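Local coordinates for protein Two-component system sensor histidine kinase (Bacteroides thetaiotaomicron, PDB 3OTT) that probably senses saccharides through this extracellular beta-propeller and beta-sandwich portion and relays the signal by histidine phosphorylation to control transcription, at residues B[125-128]-B[129-132]; B[169-172]-B[173-176]; B[151-154]-B[155-159]; B[135-138]-B[139-143]; B[85-89]-B[90-94]. All blocks are in the same frame, centred on the assembly; numbering follows the deposited sequence.

Contact 1: residues B[125-128]-B[129-132]; sequences TYQL and QSRK
As the chain leaves strand 122-127 at Y126 and Q127 it doubles back through 129-132, the two runs pointing 148° apart, and the return is fastened where Q127 N donates to K132 O at 3.1 Å. A second backbone bond, from R131 N to Q127 O, is weak because it is bent. The Q127 side chain folds over the turn: its chi2 bend (-63°) swings the amide back above the loop, where OE1 faces the backbone N-H groups. S130 N points almost straight at Q127 OE1, 2.9 Å away at 171°, while Q129 N reaches the same oxygen by a weaker, bent bond. Glutamine suits this place, being long enough to arch over to the N-H groups of the loop. The turn joins the third and outermost strands, 122-127 and 133-136, of a four-stranded antiparallel propeller blade. R131 helps turn the chain with positive phi. Its methylenes lie against the tyrosine hydroxyl, R131 CG being 3.5 Å from Y126 OH. At the ring edge Y126 CE1 meets R131 O at 3.4 Å. The tyrosine is buried, and its hydroxyl is hydrogen-bonded to that of T99. Beyond the blade the loop meets the second subunit: Q129 bonds R374 and the carbonyl of I375 there, Q127 NE2 bonds Y327, and R131 NH1 bonds Y422, all of that subunit.

Contact 2: residues B[169-172]-B[173-176]; sequences RYIP and SNGK
I171 and G175 meet in a tight surface turn that carries the chain from strand 166-171 to strand 176-180, the outermost strand of a four-stranded propeller blade. The acceptor at its heart is I171 O, to which G175 N donates at 2.8 Å with the donor nearly in line with the carbonyl. K176 N also leans on I171 O, by a long and weak bond, and this double facing of one residue is a G1 beta bulge. Its first position requires positive phi (73° at G175), which glycine adopts without strain. In the other direction I171 N gives a firm bond to K176 O, 2.8 Å long.

N174 braces the turn from within. With chi1 at 60° its amide stands between its own backbone N and carbonyl, and N174 OD1 accepts from K176 N at 2.9 Å, closing an Asx turn; the donor stands above the amide plane. The same oxygen lies against the I171 side chain, 3.5 Å from I171 CB, and S173 CB touches I171 CG2 at 3.9 Å. Y170 lies beside the bulge, its CE1 3.8 Å from G175 CA, and W116 meets its ring edge-to-face. With G175 N and K176 N supplied with acceptors by I171 and N174, and G175 O served by N141 of the short helix 138-141 that links the preceding blade to this one, the reversal probably meets much of its own polar need from within.

Contact 3: residues B[151-154]-B[155-159]; sequences IIRT and KDNQI
T154 OG1 and D156 OD1 form a 2.6 Å hydrogen bond in which the threonine hydroxyl is the donor, meeting the carboxylate from above its plane. The same OG1 accepts from Q158 N at 3.2 Å, so the hydroxyl is used both ways and its rotation is fixed. Chi1 of 56° places OG1 between the backbone N and carbonyl of T154, facing into the turn. A short beta-branched alcohol fits here: it is small enough to be buried and polar enough to tie two loop residues together. On the other flank R153 NH1 donates to N157 OD1, 2.8 Å away and 163° straight. The oxygen lies in the guanidinium plane, but the nitrogen stands above the amide plane. The bend at chi3 of R153 (86°) carries the guanidinium round to that amide, and Q111 NE2 supplies a second donor to N157 OD1.

The backbone forms a type I beta turn from T154 to N157, closed by N157 N on T154 O at 2.8 Å; N157 then takes positive phi, which asparagine tolerates well. T154 N on Q158 O, at 3.1 Å, starts the antiparallel pairing. Next to it, the non-hydrogen-bonded pair R153 and I159 packs with R153 CG 3.9 Å from I159 CD1. Deeper in, I151 CD1 touches I159 CG2 at 3.5 Å. This hairpin joins strands 148-153 and 159-163, the first two of their propeller blade, between W116 of strand 114-119 in the preceding blade and L196 and E198 of strand 193-199 in the next.

Contact 4: residues B[135-138]-B[139-143]; sequences SFDT and RRNGL
A chi1 of 84° tucks the D137 carboxylate between its own backbone N and carbonyl, facing the start of the short helix 138-141, while N141, with CG beside its backbone N (chi1 -45°), turns its amide back toward D137. D137 OD1 then accepts from R140 N at 3.0 Å, the donor above the carboxylate plane, and OD2 receives a longer, weak bond from R139 N. Aspartate is well suited to this N-cap, since its short acid reaches amides that the first helical turn leaves without carbonyl partners; the helix end would probably favour its negative charge. In return N141 OD1 accepts from D137 N, 2.9 Å away and 171° straight. This single-turn helix lies in the link between strand 133-136, outermost in one propeller blade, and strand 148-153, which opens the next. G142 leaves it with positive phi, a conformation easy for glycine, and G142 N bonds weakly to T138 O. T138 OG1 donates to L143 O at 3.1 Å, linking the helix start to the residue beyond its end. The apolar side is built from F136 and L143, with F136 CB 4.4 Å from L143 CD1. The side chains of N141 and F136 cross at about a right angle, N141 ND2 lying 3.5 Å from F136 CD2; the polar partner of that ND2 is G175. W116 meets the F136 ring, and F177 of strand 176-180 touches L143.

Contact 5: residues B[85-89]-B[90-94]; sequences LVYNY and RADRY
N88 OD1 is gripped by two backbone N-H groups of the turn that follows it, A91 N and R90 N, each 3.0 Å away. The A91 bond is nearly straight at 174° but comes from above the amide plane, whereas R90 N lies closer to that plane and its bond is more bent. With CG anti to the backbone N (chi1 -177°), the asparagine amide reaches forward over the loop, and its ND2 is held by E95. Around N88 the backbone forms a G1 beta bulge: N88 N donates to R93 O at 2.8 Å, while D92 N and R93 N both turn to N88 O by weak bonds. D92 holds the positive phi of the bulge. D92 OD1 accepts a hydrogen bond from Y87 OH, 2.6 Å away, on the anti side but tilted out of the carboxylate plane; the oxygen lies in the tyrosine ring plane, and the bond anchors the ring's hydroxyl end. Y87 also packs on Y94, its non-hydrogen-bonded partner: Y87 CD1 stands over the centre of the Y94 ring, with the planes tilted 50° apart. L85 CG adds a contact of 3.7 Å to Y94 CE1, so broad apolar groups fill this buried face, while Y94 OH bonds the carbonyl of H54. The hairpin of strands 84-88 and 93-94 forms the outer half of a propeller blade, with strand 75-79 alongside, L43 of strand 42-46 in the preceding blade against the tyrosines, and the backbone N of R651 bonded to D92 OD2.

In the fold
All five contacts are turns of one beta-propeller, met along the chain in the order 5, 1, 4, 3, 2. They occupy three successive four-stranded blades: contact 5 ends the strand 84-88 blade, contact 1 lies in the next, contact 4 leads out of that blade, and contacts 3 and 2 share the third. Contacts 2 and 4 are closest, centres 11 Å apart, and they touch. Contacts 2 and 3 lie 13 Å apart, tied by Y170 N on I159 O, whereas contacts 2 and 5 are 34 Å apart. Contact 1 lies at the dimer interface and R90 of contact 5 also packs on the second subunit, while contacts 2, 3 and 4 are not touched by it.

Contact 1: residues B[125-128]-B[129-132]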
# COMPACT_ATOMS: atom_id res chain seq x y z
N THR B 125 -11.63 -16.63 -22.67
CA THR B 125 -11.45 -15.37 -22.01
C THR B 125 -12.74 -14.56 -22.15
O THR B 125 -13.47 -14.66 -23.16
CB THR B 125 -10.18 -14.76 -22.61
OG1 THR B 125 -9.11 -14.87 -21.64
CG2 THR B 125 -10.32 -13.44 -23.05
N TYR B 126 -13.04 -13.78 -21.11
CA TYR B 126 -14.19 -12.89 -21.14
C TYR B 126 -13.82 -11.52 -20.60
O TYR B 126 -13.50 -11.38 -19.43
CB TYR B 126 -15.34 -13.46 -20.32
CG TYR B 126 -16.64 -12.69 -20.44
CD1 TYR B 126 -17.18 -12.37 -21.70
CD2 TYR B 126 -17.33 -12.25 -19.29
CE1 TYR B 126 -18.41 -11.68 -21.83
CE2 TYR B 126 -18.55 -11.55 -19.41
CZ TYR B 126 -19.08 -11.27 -20.67
OH TYR B 126 -20.28 -10.57 -20.78
N GLN B 127 -13.89 -10.53 -21.48
CA GLN B 127 -13.40 -9.23 -21.21
C GLN B 127 -14.59 -8.44 -20.66
O GLN B 127 -15.59 -8.36 -21.28
CB GLN B 127 -12.74 -8.62 -22.49
CG GLN B 127 -11.61 -7.57 -22.23
CD GLN B 127 -12.10 -6.27 -21.47
OE1 GLN B 127 -13.13 -5.69 -21.80
NE2 GLN B 127 -11.31 -5.81 -20.51
N LEU B 128 -14.49 -7.93 -19.45
CA LEU B 128 -15.71 -7.52 -18.73
C LEU B 128 -16.26 -6.20 -19.22
O LEU B 128 -17.45 -5.94 -19.05
CB LEU B 128 -15.48 -7.45 -17.23
CG LEU B 128 -15.11 -8.80 -16.59
CD1 LEU B 128 -14.65 -8.57 -15.15
CD2 LEU B 128 -16.31 -9.81 -16.61
N GLN B 129 -15.41 -5.35 -19.82
CA GLN B 129 -15.91 -4.12 -20.39
C GLN B 129 -16.52 -4.33 -21.77
O GLN B 129 -17.66 -3.94 -22.03
CB GLN B 129 -14.82 -3.06 -20.49
CG GLN B 129 -15.37 -1.69 -20.80
CD GLN B 129 -15.91 -0.96 -19.51
OE1 GLN B 129 -16.11 -1.58 -18.46
NE2 GLN B 129 -16.08 0.34 -19.60
N SER B 130 -15.74 -4.94 -22.69
CA SER B 130 -16.22 -5.09 -24.07
C SER B 130 -17.23 -6.25 -24.15
O SER B 130 -17.95 -6.36 -25.10
CB SER B 130 -15.03 -5.35 -25.01
OG SER B 130 -14.34 -6.57 -24.64
N ARG B 131 -17.25 -7.12 -23.14
CA ARG B 131 -18.04 -8.34 -23.19
C ARG B 131 -17.59 -9.31 -24.34
O ARG B 131 -18.37 -10.14 -24.84
CB ARG B 131 -19.56 -8.01 -23.14
CG ARG B 131 -20.00 -7.23 -21.81
CD ARG B 131 -21.58 -6.99 -21.59
NE ARG B 131 -21.99 -7.22 -20.17
CZ ARG B 131 -22.42 -6.30 -19.26
NH1 ARG B 131 -22.58 -5.00 -19.58
NH2 ARG B 131 -22.72 -6.70 -18.01
N LYS B 132 -16.33 -9.21 -24.76
CA LYS B 132 -15.79 -10.13 -25.79
C LYS B 132 -15.38 -11.50 -25.23
O LYS B 132 -14.67 -11.58 -24.24
CB LYS B 132 -14.62 -9.52 -26.57
CG LYS B 132 -14.04 -10.53 -27.66
CD LYS B 132 -13.05 -9.95 -28.70
CE LYS B 132 -13.73 -9.05 -29.78
NZ LYS B 132 -14.88 -9.64 -30.60

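Contact 2: residues B[169-172]-B[173-176]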
# COMPACT_ATOMS: atom_id res chain seq x y z
N ARG B 169 1.17 -23.25 -19.45
CA ARG B 169 1.28 -21.89 -19.03
C ARG B 169 1.09 -20.95 -20.20
O ARG B 169 1.76 -21.08 -21.22
CB ARG B 169 2.65 -21.63 -18.41
CG ARG B 169 2.83 -20.17 -18.04
CD ARG B 169 4.11 -19.91 -17.27
NE ARG B 169 5.31 -20.39 -17.93
CZ ARG B 169 6.45 -20.66 -17.29
NH1 ARG B 169 6.54 -20.49 -15.97
NH2 ARG B 169 7.48 -21.11 -17.97
N TYR B 170 0.22 -19.95 -20.06
CA TYR B 170 -0.00 -19.03 -21.18
C TYR B 170 1.21 -18.18 -21.58
O TYR B 170 1.92 -17.64 -20.72
CB TYR B 170 -1.12 -18.10 -20.82
CG TYR B 170 -1.61 -17.23 -21.92
CD1 TYR B 170 -1.90 -17.74 -23.18
CD2 TYR B 170 -1.84 -15.89 -21.68
CE1 TYR B 170 -2.40 -16.90 -24.19
CE2 TYR B 170 -2.37 -15.06 -22.64
CZ TYR B 170 -2.64 -15.55 -23.89
OH TYR B 170 -3.15 -14.67 -24.84
N ILE B 171 1.38 -18.02 -22.88
CA ILE B 171 2.42 -17.16 -23.45
C ILE B 171 1.76 -15.94 -24.12
O ILE B 171 1.32 -16.03 -25.26
CB ILE B 171 3.31 -17.93 -24.46
CG1 ILE B 171 3.69 -19.31 -23.90
CG2 ILE B 171 4.53 -17.06 -24.85
CD1 ILE B 171 4.37 -20.35 -24.97
N PRO B 172 1.65 -14.81 -23.42
CA PRO B 172 0.94 -13.73 -24.11
C PRO B 172 1.73 -13.09 -25.26
O PRO B 172 1.15 -12.30 -25.98
CB PRO B 172 0.62 -12.72 -23.00
CG PRO B 172 1.73 -12.94 -21.94
CD PRO B 172 2.11 -14.43 -22.07
N SER B 173 2.99 -13.45 -25.47
CA SER B 173 3.76 -13.01 -26.68
C SER B 173 3.04 -13.35 -27.95
O SER B 173 2.80 -12.51 -28.80
CB SER B 173 5.09 -13.74 -26.78
OG SER B 173 6.00 -13.19 -25.87
N ASN B 174 2.71 -14.63 -28.07
CA ASN B 174 2.21 -15.17 -29.32
C ASN B 174 0.84 -15.80 -29.12
O ASN B 174 0.30 -16.36 -30.05
CB ASN B 174 3.20 -16.20 -29.84
CG ASN B 174 3.41 -17.34 -28.87
OD1 ASN B 174 2.68 -17.46 -27.88
ND2 ASN B 174 4.39 -18.19 -29.14
N GLY B 175 0.30 -15.74 -27.90
CA GLY B 175 -1.02 -16.32 -27.65
C GLY B 175 -1.08 -17.86 -27.60
O GLY B 175 -2.16 -18.44 -27.82
N LYS B 176 0.04 -18.51 -27.32
CA LYS B 176 0.07 -19.95 -27.23
C LYS B 176 0.32 -20.45 -25.79
O LYS B 176 0.47 -19.69 -24.88
CB LYS B 176 1.15 -20.50 -28.16
CG LYS B 176 0.87 -20.35 -29.62
CD LYS B 176 1.75 -21.41 -30.36
CE LYS B 176 1.91 -21.10 -31.87
NZ LYS B 176 0.60 -21.26 -32.58

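Contact 3: residues B[151-154]-B[155-159]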
# COMPACT_ATOMS: atom_id res chain seq x y z
N ILE B 151 -7.62 -23.23 -13.24
CA ILE B 151 -6.88 -22.09 -13.73
C ILE B 151 -6.60 -21.08 -12.64
O ILE B 151 -7.49 -20.83 -11.80
CB ILE B 151 -7.34 -21.48 -15.10
CG1 ILE B 151 -7.13 -19.99 -15.07
CG2 ILE B 151 -8.71 -21.83 -15.54
CD1 ILE B 151 -7.04 -19.45 -16.39
N ILE B 152 -5.34 -20.59 -12.62
CA ILE B 152 -4.91 -19.57 -11.66
C ILE B 152 -4.07 -18.47 -12.26
O ILE B 152 -3.36 -18.66 -13.26
CB ILE B 152 -4.13 -20.14 -10.41
CG1 ILE B 152 -2.87 -20.85 -10.85
CG2 ILE B 152 -5.05 -20.96 -9.43
CD1 ILE B 152 -1.79 -20.99 -9.76
N ARG B 153 -4.16 -17.32 -11.62
CA ARG B 153 -3.29 -16.21 -11.94
C ARG B 153 -2.33 -16.06 -10.79
O ARG B 153 -2.79 -15.98 -9.65
CB ARG B 153 -4.06 -14.89 -12.12
CG ARG B 153 -3.12 -13.78 -12.65
CD ARG B 153 -3.74 -12.39 -12.64
NE ARG B 153 -3.53 -11.80 -11.36
CZ ARG B 153 -2.72 -10.78 -11.08
NH1 ARG B 153 -2.04 -10.12 -12.00
NH2 ARG B 153 -2.63 -10.40 -9.82
N THR B 154 -1.03 -16.04 -11.06
CA THR B 154 -0.04 -15.67 -10.04
C THR B 154 0.14 -14.13 -9.87
O THR B 154 -0.29 -13.36 -10.73
CB THR B 154 1.33 -16.29 -10.32
OG1 THR B 154 1.76 -15.91 -11.62
CG2 THR B 154 1.30 -17.83 -10.22
N LYS B 155 0.78 -13.70 -8.78
CA LYS B 155 1.10 -12.29 -8.47
C LYS B 155 1.92 -11.61 -9.56
O LYS B 155 1.85 -10.40 -9.74
CB LYS B 155 1.87 -12.22 -7.16
CG LYS B 155 1.06 -11.70 -5.99
CD LYS B 155 -0.37 -12.34 -5.86
CE LYS B 155 -1.18 -11.53 -4.84
NZ LYS B 155 -2.40 -12.28 -4.47
N ASP B 156 2.68 -12.39 -10.29
CA ASP B 156 3.51 -11.86 -11.38
C ASP B 156 2.74 -12.00 -12.68
O ASP B 156 3.30 -11.90 -13.73
CB ASP B 156 4.83 -12.63 -11.43
CG ASP B 156 4.63 -14.13 -11.20
OD1 ASP B 156 4.02 -14.81 -12.07
OD2 ASP B 156 5.02 -14.65 -10.11
N ASN B 157 1.43 -12.23 -12.58
CA ASN B 157 0.52 -12.09 -13.73
C ASN B 157 0.71 -13.18 -14.79
O ASN B 157 0.45 -12.95 -15.95
CB ASN B 157 0.61 -10.72 -14.41
CG ASN B 157 -0.68 -10.35 -15.17
OD1 ASN B 157 -1.79 -10.66 -14.74
ND2 ASN B 157 -0.52 -9.70 -16.32
N GLN B 158 1.16 -14.36 -14.40
CA GLN B 158 1.22 -15.52 -15.28
C GLN B 158 -0.08 -16.30 -15.17
O GLN B 158 -0.72 -16.28 -14.10
CB GLN B 158 2.36 -16.45 -14.83
CG GLN B 158 3.76 -15.84 -15.01
CD GLN B 158 4.20 -15.91 -16.44
OE1 GLN B 158 3.72 -15.15 -17.27
NE2 GLN B 158 5.07 -16.87 -16.76
N ILE B 159 -0.45 -17.04 -16.23
CA ILE B 159 -1.65 -17.86 -16.21
C ILE B 159 -1.31 -19.31 -16.36
O ILE B 159 -0.75 -19.72 -17.39
CB ILE B 159 -2.65 -17.45 -17.30
CG1 ILE B 159 -3.00 -15.95 -17.24
CG2 ILE B 159 -3.84 -18.33 -17.30
CD1 ILE B 159 -3.83 -15.51 -16.03

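Contact 4: residues B[135-138]-B[139-143]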
# COMPACT_ATOMS: atom_id res chain seq x y z
N SER B 135 -11.83 -17.64 -27.56
CA SER B 135 -11.66 -19.05 -27.36
C SER B 135 -10.22 -19.42 -27.54
O SER B 135 -9.55 -18.84 -28.35
CB SER B 135 -12.50 -19.77 -28.40
OG SER B 135 -12.25 -21.15 -28.38
N PHE B 136 -9.77 -20.41 -26.77
CA PHE B 136 -8.43 -20.94 -26.87
C PHE B 136 -8.51 -22.41 -27.05
O PHE B 136 -9.24 -23.10 -26.33
CB PHE B 136 -7.63 -20.64 -25.61
CG PHE B 136 -7.36 -19.19 -25.42
CD1 PHE B 136 -8.27 -18.39 -24.73
CD2 PHE B 136 -6.25 -18.61 -26.01
CE1 PHE B 136 -8.08 -17.05 -24.61
CE2 PHE B 136 -6.04 -17.26 -25.87
CZ PHE B 136 -6.94 -16.49 -25.17
N ASP B 137 -7.73 -22.94 -27.98
CA ASP B 137 -7.80 -24.38 -28.13
C ASP B 137 -6.50 -25.15 -28.37
O ASP B 137 -5.38 -24.62 -28.33
CB ASP B 137 -8.92 -24.76 -29.13
CG ASP B 137 -8.46 -24.71 -30.58
OD1 ASP B 137 -7.77 -23.76 -31.01
OD2 ASP B 137 -8.80 -25.68 -31.30
N THR B 138 -6.70 -26.44 -28.61
CA THR B 138 -5.65 -27.41 -28.90
C THR B 138 -4.84 -27.11 -30.18
O THR B 138 -3.63 -27.00 -30.16
CB THR B 138 -6.33 -28.82 -28.86
OG1 THR B 138 -5.55 -29.71 -28.08
CG2 THR B 138 -6.63 -29.39 -30.21
N ARG B 139 -5.53 -26.91 -31.29
CA ARG B 139 -4.95 -26.63 -32.60
C ARG B 139 -4.37 -25.23 -32.77
O ARG B 139 -3.20 -25.08 -33.15
CB ARG B 139 -6.00 -26.91 -33.66
CG ARG B 139 -6.10 -28.39 -33.90
CD ARG B 139 -7.45 -28.89 -34.44
NE ARG B 139 -7.60 -30.33 -34.12
CZ ARG B 139 -6.99 -31.32 -34.76
NH1 ARG B 139 -6.18 -31.07 -35.79
NH2 ARG B 139 -7.18 -32.58 -34.37
N ARG B 140 -5.16 -24.19 -32.46
CA ARG B 140 -4.67 -22.82 -32.61
C ARG B 140 -3.64 -22.41 -31.53
O ARG B 140 -2.75 -21.63 -31.81
CB ARG B 140 -5.80 -21.79 -32.64
CG ARG B 140 -6.84 -22.04 -33.70
CD ARG B 140 -7.62 -20.78 -34.03
NE ARG B 140 -8.93 -21.15 -34.55
CZ ARG B 140 -10.07 -21.07 -33.86
NH1 ARG B 140 -10.07 -20.57 -32.63
NH2 ARG B 140 -11.21 -21.45 -34.43
N ASN B 141 -3.76 -22.94 -30.32
CA ASN B 141 -2.96 -22.39 -29.21
C ASN B 141 -1.96 -23.35 -28.51
O ASN B 141 -1.19 -22.91 -27.66
CB ASN B 141 -3.86 -21.63 -28.22
CG ASN B 141 -4.88 -20.70 -28.92
OD1 ASN B 141 -5.95 -21.14 -29.38
ND2 ASN B 141 -4.55 -19.40 -28.99
N GLY B 142 -1.95 -24.62 -28.90
CA GLY B 142 -1.05 -25.63 -28.31
C GLY B 142 -1.49 -26.05 -26.91
O GLY B 142 -0.68 -26.47 -26.08
N LEU B 143 -2.78 -25.93 -26.61
CA LEU B 143 -3.28 -26.49 -25.35
C LEU B 143 -3.06 -28.01 -25.33
O LEU B 143 -3.18 -28.65 -26.37
CB LEU B 143 -4.75 -26.17 -25.16
CG LEU B 143 -5.10 -24.84 -24.52
CD1 LEU B 143 -6.60 -24.79 -24.42
CD2 LEU B 143 -4.45 -24.72 -23.13

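Contact 5: residues B[85-89]-B[90-94]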
# COMPACT_ATOMS: atom_id res chain seq x y z
N LEU B 85 -24.07 -18.68 -14.34
CA LEU B 85 -25.21 -18.13 -13.70
C LEU B 85 -24.72 -16.88 -12.96
O LEU B 85 -23.74 -16.94 -12.21
CB LEU B 85 -25.71 -19.18 -12.74
CG LEU B 85 -27.06 -18.96 -12.08
CD1 LEU B 85 -28.21 -18.82 -13.14
CD2 LEU B 85 -27.24 -20.14 -11.08
N VAL B 86 -25.33 -15.74 -13.25
CA VAL B 86 -24.92 -14.50 -12.66
C VAL B 86 -25.91 -13.98 -11.57
O VAL B 86 -27.08 -13.67 -11.86
CB VAL B 86 -24.67 -13.44 -13.73
CG1 VAL B 86 -24.36 -12.10 -13.10
CG2 VAL B 86 -23.51 -13.90 -14.64
N TYR B 87 -25.43 -13.82 -10.35
CA TYR B 87 -26.31 -13.44 -9.28
C TYR B 87 -25.90 -12.07 -8.73
O TYR B 87 -24.76 -11.86 -8.29
CB TYR B 87 -26.34 -14.53 -8.17
CG TYR B 87 -27.19 -14.19 -6.96
CD1 TYR B 87 -28.61 -14.18 -7.03
CD2 TYR B 87 -26.60 -13.90 -5.76
CE1 TYR B 87 -29.40 -13.86 -5.92
CE2 TYR B 87 -27.38 -13.60 -4.61
CZ TYR B 87 -28.76 -13.58 -4.71
OH TYR B 87 -29.48 -13.29 -3.60
N ASN B 88 -26.82 -11.12 -8.79
CA ASN B 88 -26.55 -9.81 -8.16
C ASN B 88 -26.88 -9.90 -6.68
O ASN B 88 -28.01 -9.90 -6.32
CB ASN B 88 -27.32 -8.67 -8.88
CG ASN B 88 -27.01 -7.29 -8.30
OD1 ASN B 88 -26.58 -7.16 -7.17
ND2 ASN B 88 -27.25 -6.23 -9.11
N TYR B 89 -25.88 -9.97 -5.82
CA TYR B 89 -26.15 -10.22 -4.43
C TYR B 89 -26.62 -8.95 -3.68
O TYR B 89 -27.20 -9.05 -2.58
CB TYR B 89 -24.93 -10.88 -3.77
CG TYR B 89 -23.74 -9.95 -3.50
CD1 TYR B 89 -23.71 -9.10 -2.40
CD2 TYR B 89 -22.64 -9.94 -4.37
CE1 TYR B 89 -22.58 -8.29 -2.14
CE2 TYR B 89 -21.51 -9.12 -4.13
CZ TYR B 89 -21.50 -8.30 -3.05
OH TYR B 89 -20.39 -7.53 -2.85
N ARG B 90 -26.41 -7.77 -4.26
CA ARG B 90 -26.89 -6.56 -3.61
C ARG B 90 -28.37 -6.38 -3.94
O ARG B 90 -29.17 -6.05 -3.09
CB ARG B 90 -26.14 -5.28 -4.03
CG ARG B 90 -24.75 -5.24 -3.49
CD ARG B 90 -24.00 -4.00 -3.98
NE ARG B 90 -22.59 -4.19 -3.59
CZ ARG B 90 -22.08 -3.81 -2.42
NH1 ARG B 90 -22.87 -3.17 -1.53
NH2 ARG B 90 -20.80 -4.04 -2.16
N ALA B 91 -28.72 -6.59 -5.19
CA ALA B 91 -30.13 -6.47 -5.54
C ALA B 91 -30.92 -7.74 -5.19
O ALA B 91 -32.13 -7.70 -5.08
CB ALA B 91 -30.30 -6.10 -7.06
N ASP B 92 -30.24 -8.87 -4.98
CA ASP B 92 -30.93 -10.15 -4.80
C ASP B 92 -31.79 -10.58 -6.02
O ASP B 92 -32.93 -10.99 -5.85
CB ASP B 92 -31.72 -10.17 -3.44
CG ASP B 92 -32.45 -11.49 -3.20
OD1 ASP B 92 -31.98 -12.58 -3.62
OD2 ASP B 92 -33.54 -11.46 -2.63
N ARG B 93 -31.19 -10.53 -7.22
CA ARG B 93 -31.80 -10.90 -8.48
C ARG B 93 -30.76 -11.61 -9.37
O ARG B 93 -29.59 -11.16 -9.40
CB ARG B 93 -32.22 -9.63 -9.27
CG ARG B 93 -32.97 -8.57 -8.46
CD ARG B 93 -34.51 -8.59 -8.54
NE ARG B 93 -35.15 -9.91 -8.69
CZ ARG B 93 -35.98 -10.24 -9.70
NH1 ARG B 93 -36.27 -9.38 -10.68
NH2 ARG B 93 -36.51 -11.46 -9.75
N TYR B 94 -31.18 -12.62 -10.13
CA TYR B 94 -30.34 -13.20 -11.19
C TYR B 94 -30.40 -12.24 -12.36
O TYR B 94 -31.47 -11.79 -12.70
CB TYR B 94 -30.82 -14.62 -11.60
CG TYR B 94 -30.45 -15.59 -10.51
CD1 TYR B 94 -29.20 -16.14 -10.49
CD2 TYR B 94 -31.32 -15.87 -9.45
CE1 TYR B 94 -28.80 -17.02 -9.46
CE2 TYR B 94 -30.94 -16.71 -8.42
CZ TYR B 94 -29.66 -17.29 -8.42
OH TYR B 94 -29.24 -18.16 -7.43